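Local coordinates for uncharacterized protein lp_2219 (Lactobacillus plantarum, PDB 3HFQ) that is of unknown function but folds as a seven-bladed beta-propeller of the lactonase family, which suggests that it may act on a lactone, at residues Lys107-Val112 with Thr126-Gly131; Lys230-Asp235 with Val256-Tyr261. The protein carries 1 engineered substitution. All blocks are in the same frame, centred on the assembly; numbering follows the deposited sequence.

Contact 1: Lys107-Val112 with Thr126-Gly131; sequences KGTAEV and TVQHSG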
loop_
_atom_site.group_PDB
_atom_site.type_symbol
_atom_site.label_atom_id
_atom_site.label_comp_id
_atom_site.label_asym_id
_atom_site.label_seq_id
_atom_site.Cartn_x
_atom_site.Cartn_y
_atom_site.Cartn_z
ATOM N N LYS A 107 -10.878 1.456 -13.486
ATOM C CA LYS A 107 -10.573 2.025 -14.801
ATOM C C LYS A 107 -9.380 1.379 -15.502
ATOM O O LYS A 107 -9.260 1.459 -16.726
ATOM C CB LYS A 107 -10.304 3.528 -14.687
ATOM C CG LYS A 107 -11.500 4.374 -14.298
ATOM C CD LYS A 107 -11.089 5.843 -14.258
ATOM C CE LYS A 107 -12.282 6.770 -14.342
ATOM N NZ LYS A 107 -11.845 8.192 -14.447
ATOM N N GLY A 108 -8.495 0.758 -14.724
ATOM C CA GLY A 108 -7.319 0.118 -15.295
ATOM C C GLY A 108 -6.302 1.152 -15.741
ATOM O O GLY A 108 -5.634 0.995 -16.765
ATOM N N THR A 109 -6.171 2.211 -14.950
ATOM C CA THR A 109 -5.262 3.296 -15.285
ATOM C C THR A 109 -4.217 3.641 -14.238
ATOM O O THR A 109 -4.353 3.320 -13.055
ATOM C CB THR A 109 -6.047 4.593 -15.555
ATOM O OG1 THR A 109 -6.820 4.924 -14.392
ATOM C CG2 THR A 109 -6.981 4.423 -16.737
ATOM N N ALA A 110 -3.169 4.307 -14.711
ATOM C CA ALA A 110 -2.088 4.805 -13.875
ATOM C C ALA A 110 -2.111 6.281 -14.244
ATOM O O ALA A 110 -2.096 6.633 -15.425
ATOM C CB ALA A 110 -0.758 4.179 -14.276
ATOM N N GLU A 111 -2.190 7.147 -13.248
ATOM C CA GLU A 111 -2.227 8.578 -13.510
ATOM C C GLU A 111 -1.062 9.303 -12.855
ATOM O O GLU A 111 -0.517 8.842 -11.847
ATOM C CB GLU A 111 -3.549 9.183 -13.020
ATOM C CG GLU A 111 -4.794 8.838 -13.840
ATOM C CD GLU A 111 -5.868 9.903 -13.693
ATOM O OE1 GLU A 111 -5.878 10.575 -12.637
ATOM O OE2 GLU A 111 -6.700 10.073 -14.610
ATOM N N VAL A 112 -0.686 10.438 -13.445
ATOM C CA VAL A 112 0.415 11.247 -12.938
ATOM C C VAL A 112 -0.065 12.686 -12.792
ATOM O O VAL A 112 -0.749 13.213 -13.671
ATOM C CB VAL A 112 1.619 11.230 -13.909
ATOM C CG1 VAL A 112 2.805 11.979 -13.290
ATOM C CG2 VAL A 112 1.995 9.794 -14.246
ATOM N N THR A 126 -2.570 10.114 -18.073
ATOM C CA THR A 126 -3.433 9.001 -17.697
ATOM C C THR A 126 -3.120 7.868 -18.665
ATOM O O THR A 126 -3.432 7.951 -19.856
ATOM C CB THR A 126 -4.932 9.355 -17.819
ATOM O OG1 THR A 126 -5.233 10.475 -16.978
ATOM C CG2 THR A 126 -5.796 8.173 -17.383
ATOM N N VAL A 127 -2.477 6.823 -18.153
ATOM C CA VAL A 127 -2.109 5.675 -18.971
ATOM C C VAL A 127 -3.172 4.588 -18.861
ATOM O O VAL A 127 -3.483 4.124 -17.763
ATOM C CB VAL A 127 -0.742 5.112 -18.527
ATOM C CG1 VAL A 127 -0.417 3.836 -19.292
ATOM C CG2 VAL A 127 0.338 6.161 -18.766
ATOM N N GLN A 128 -3.727 4.187 -20.002
ATOM C CA GLN A 128 -4.767 3.165 -20.032
ATOM C C GLN A 128 -4.210 1.785 -20.352
ATOM O O GLN A 128 -3.458 1.618 -21.312
ATOM C CB GLN A 128 -5.832 3.529 -21.075
ATOM C CG GLN A 128 -6.996 2.541 -21.159
ATOM C CD GLN A 128 -7.838 2.516 -19.898
ATOM O OE1 GLN A 128 -8.454 3.516 -19.530
ATOM N NE2 GLN A 128 -7.869 1.370 -19.227
ATOM N N HIS A 129 -4.583 0.796 -19.545
ATOM C CA HIS A 129 -4.129 -0.574 -19.764
ATOM C C HIS A 129 -5.305 -1.457 -20.161
ATOM O O HIS A 129 -6.464 -1.077 -20.001
ATOM C CB HIS A 129 -3.493 -1.158 -18.494
ATOM C CG HIS A 129 -2.345 -0.358 -17.961
ATOM N ND1 HIS A 129 -2.516 0.827 -17.278
ATOM C CD2 HIS A 129 -1.009 -0.576 -18.009
ATOM C CE1 HIS A 129 -1.333 1.305 -16.928
ATOM N NE2 HIS A 129 -0.404 0.472 -17.360
ATOM N N SER A 130 -4.993 -2.639 -20.679
ATOM C CA SER A 130 -6.014 -3.590 -21.081
ATOM C C SER A 130 -5.522 -4.993 -20.758
ATOM O O SER A 130 -4.341 -5.198 -20.471
ATOM C CB SER A 130 -6.301 -3.470 -22.579
ATOM O OG SER A 130 -5.174 -3.858 -23.345
ATOM N N GLY A 131 -6.428 -5.959 -20.804
ATOM C CA GLY A 131 -6.050 -7.327 -20.507
ATOM C C GLY A 131 -7.011 -7.928 -19.509
ATOM O O GLY A 131 -7.899 -7.239 -19.013
#
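Gln128 sets off with CG opposite its backbone N (chi1 -178°) and then folds at the next bond (chi2 66°), and that bend carries its amide back to the main chain of Lys107. There Gln128 NE2 donates to Lys107 O at 2.9 Å in a nearly straight hydrogen bond that lies in both the amide and the carbonyl planes. Gln128 NE2 makes a second hydrogen bond to His129 O, 2.9 Å away, on a lone pair and again in the amide plane. Two in-plane bonds thus fix the rotation of the amide, leaving Gln128 OE1 3.3 Å from Thr109 CG2.

His129 keeps its CG beside the backbone N, a torsion that lets ring and main chain grip one acceptor together. His129 N hydrogen-bonds to Gly108 O at 3.0 Å, whereas His129 ND1 donates to Gly108 O from above the carbonyl plane at 3.2 Å, although the oxygen lies in the plane of the ring. Ala110 CB sits at the ring edge, and Tyr165 meets the imidazole edge-to-face.

Further along, Ala110 and Val127 form an antiparallel hydrogen-bonded pair, with Val127 N 2.8 Å from Ala110 O. Beyond it, the Glu111 and Thr126 side chains run alongside one another, and Thr126 OG1 donates to Glu111 OE2 at 2.8 Å from above the carboxylate plane. Ala110 turns to the other face, where Thr146 and Val156 of the neighbouring sheet pack on it.

Gly108, at positive phi, and Thr109 both face Asn104 in a G1 beta bulge, where the chain enters strand 109-115. The whole is the open end of a beta hairpin, in which outermost strand 121-128 closes a four-stranded antiparallel blade of the propeller.

Contact 2: Lys230-Asp235 with Val256-Tyr261; sequences KTIPAD and VSNRGY. With PO4 (phosphate ion), chain C.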
loop_
_atom_site.group_PDB
_atom_site.type_symbol
_atom_site.label_atom_id
_atom_site.label_comp_id
_atom_site.label_asym_id
_atom_site.label_seq_id
_atom_site.Cartn_x
_atom_site.Cartn_y
_atom_site.Cartn_z
ATOM N N LYS A 230 3.821 -19.526 -0.292
ATOM C CA LYS A 230 2.422 -19.287 0.069
ATOM C C LYS A 230 2.365 -18.394 1.300
ATOM O O LYS A 230 3.278 -18.406 2.123
ATOM C CB LYS A 230 1.696 -20.613 0.343
ATOM C CG LYS A 230 1.649 -21.542 -0.866
ATOM C CD LYS A 230 0.848 -22.818 -0.604
ATOM C CE LYS A 230 -0.655 -22.573 -0.649
ATOM N NZ LYS A 230 -1.428 -23.849 -0.558
ATOM N N THR A 231 1.291 -17.619 1.431
ATOM C CA THR A 231 1.159 -16.714 2.567
ATOM C C THR A 231 0.214 -17.249 3.639
ATOM O O THR A 231 0.017 -16.609 4.670
ATOM C CB THR A 231 0.669 -15.318 2.119
ATOM O OG1 THR A 231 -0.674 -15.408 1.630
ATOM C CG2 THR A 231 1.566 -14.772 1.008
ATOM N N ILE A 232 -0.356 -18.426 3.388
ATOM C CA ILE A 232 -1.279 -19.071 4.328
ATOM C C ILE A 232 -1.049 -20.583 4.321
ATOM O O ILE A 232 -0.352 -21.106 3.450
ATOM C CB ILE A 232 -2.757 -18.808 3.952
ATOM C CG1 ILE A 232 -3.010 -19.230 2.503
ATOM C CG2 ILE A 232 -3.101 -17.345 4.167
ATOM C CD1 ILE A 232 -4.471 -19.175 2.093
ATOM N N PRO A 233 -1.630 -21.303 5.298
ATOM C CA PRO A 233 -1.461 -22.759 5.363
ATOM C C PRO A 233 -1.881 -23.438 4.066
ATOM O O PRO A 233 -2.801 -22.985 3.382
ATOM C CB PRO A 233 -2.349 -23.154 6.538
ATOM C CG PRO A 233 -2.220 -21.975 7.447
ATOM C CD PRO A 233 -2.368 -20.817 6.477
ATOM N N ALA A 234 -1.204 -24.530 3.738
ATOM C CA ALA A 234 -1.494 -25.267 2.517
ATOM C C ALA A 234 -2.911 -25.837 2.498
ATOM O O ALA A 234 -3.497 -26.011 1.431
ATOM C CB ALA A 234 -0.476 -26.386 2.337
ATOM N N ASP A 235 -3.466 -26.120 3.673
ATOM C CA ASP A 235 -4.808 -26.686 3.740
ATOM C C ASP A 235 -5.948 -25.685 3.936
ATOM O O ASP A 235 -7.113 -26.084 3.981
ATOM C CB ASP A 235 -4.879 -27.756 4.835
ATOM C CG ASP A 235 -4.395 -27.252 6.178
ATOM O OD1 ASP A 235 -4.285 -26.020 6.350
ATOM O OD2 ASP A 235 -4.132 -28.092 7.067
ATOM N N VAL A 256 3.353 -9.663 5.343
ATOM C CA VAL A 256 2.222 -9.567 4.424
ATOM C C VAL A 256 0.924 -9.810 5.194
ATOM O O VAL A 256 0.896 -10.607 6.132
ATOM C CB VAL A 256 2.344 -10.588 3.256
ATOM C CG1 VAL A 256 2.268 -12.013 3.777
ATOM C CG2 VAL A 256 1.251 -10.336 2.226
ATOM N N SER A 257 -0.141 -9.099 4.827
ATOM C CA SER A 257 -1.418 -9.282 5.505
ATOM C C SER A 257 -2.349 -10.164 4.677
ATOM O O SER A 257 -2.343 -10.117 3.443
ATOM C CB SER A 257 -2.080 -7.926 5.793
ATOM O OG SER A 257 -2.362 -7.215 4.600
ATOM N N ASN A 258 -3.144 -10.973 5.372
ATOM C CA ASN A 258 -4.079 -11.891 4.737
ATOM C C ASN A 258 -5.524 -11.568 5.109
ATOM O O ASN A 258 -5.877 -11.569 6.288
ATOM C CB ASN A 258 -3.772 -13.333 5.164
ATOM C CG ASN A 258 -2.436 -13.832 4.639
ATOM O OD1 ASN A 258 -1.511 -14.108 5.408
ATOM N ND2 ASN A 258 -2.328 -13.949 3.327
ATOM N N ARG A 259 -6.350 -11.290 4.104
ATOM C CA ARG A 259 -7.765 -10.997 4.330
ATOM C C ARG A 259 -8.551 -12.289 4.152
ATOM O O ARG A 259 -8.689 -12.801 3.040
ATOM C CB ARG A 259 -8.261 -9.956 3.334
ATOM C CG ARG A 259 -7.688 -8.573 3.549
ATOM C CD ARG A 259 -8.053 -7.673 2.385
ATOM N NE ARG A 259 -7.357 -8.079 1.164
ATOM C CZ ARG A 259 -7.436 -7.429 0.008
ATOM N NH1 ARG A 259 -8.189 -6.341 -0.088
ATOM N NH2 ARG A 259 -6.745 -7.853 -1.046
ATOM N N GLY A 260 -9.073 -12.804 5.258
ATOM C CA GLY A 260 -9.812 -14.055 5.234
ATOM C C GLY A 260 -9.221 -14.897 6.349
ATOM O O GLY A 260 -9.895 -15.204 7.329
ATOM N N TYR A 261 -7.953 -15.267 6.203
ATOM C CA TYR A 261 -7.277 -16.039 7.239
ATOM C C TYR A 261 -6.988 -15.042 8.361
ATOM O O TYR A 261 -6.714 -15.415 9.504
ATOM C CB TYR A 261 -5.970 -16.640 6.701
ATOM C CG TYR A 261 -5.353 -17.672 7.619
ATOM C CD1 TYR A 261 -6.071 -18.804 8.007
ATOM C CD2 TYR A 261 -4.058 -17.515 8.109
ATOM C CE1 TYR A 261 -5.514 -19.749 8.865
ATOM C CE2 TYR A 261 -3.494 -18.452 8.966
ATOM C CZ TYR A 261 -4.228 -19.567 9.338
ATOM O OH TYR A 261 -3.672 -20.495 10.185
HETATM P P PO4 C . -8.548 -5.209 -3.630
HETATM O O1 PO4 C . -9.910 -5.853 -3.174
HETATM O O2 PO4 C . -7.485 -5.345 -2.476
HETATM O O3 PO4 C . -8.021 -5.940 -4.924
HETATM O O4 PO4 C . -8.768 -3.679 -3.948
#
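Apolar packing carries most of this contact, beginning with Pro233 laid over one face of the Tyr261 ring. Pro233 CD stands 3.8 Å from the centroid of the Tyr261 ring, 22° off the normal and displaced toward the rim, which makes it a CH-pi contact. Pro233 CG lies further out, 3.4 Å from Tyr261 OH. With CG opposite its backbone N (chi1 -169°), Tyr261 swings its ring out to the proline, while Tyr261 CB rests 3.9 Å from Ile232 CG2. That methyl also leans on the Asn258 side chain. At the other end, the side chains of Thr231 and Val256 run roughly perpendicular, with Thr231 CG2 4.0 Å from Val256 CG1; Ile211 packs against both residues. Tyr236 adds an edge-to-face neighbour to Tyr261.

Polar interactions of strand 253-259 include a charged group directed to another site. Arg259 NH1 and Arg259 NH2 both donate to phosphate O2, at 2.7 Å and 3.0 Å, so one oxygen is held at the guanidinium edge. Arg259 NH2 also forms a salt bridge with Glu206. His144 and Arg190 also hydrogen-bond to the anion, which probably came from the crystallisation liquor.

The arrangement is typical of a beta-propeller: the loop leaving the outermost strand of one blade packs on the second strand of the next and the turn that follows it, and that strand's arginine binds a phosphate ion in this crystal.

Overall arrangement
Both contacts belong to the same propeller and lie equally far from its middle, their centres about 18 Å from that of the chain, yet they do different jobs. Contact 1 works within one blade, joining strands 109-115 and 121-128 largely by backbone and side-chain hydrogen bonds. Contact 2 works between blades, where a loop without regular structure sets methyls and a proline against strand 253-259 and the tyrosine ring just after it. Each is partly buried, but exposed residues take part only in contact 1. Their centres are about 29 Å apart and their nearest atoms about 16 Å, so they do not touch; all of contact 1 comes earlier in the chain than contact 2.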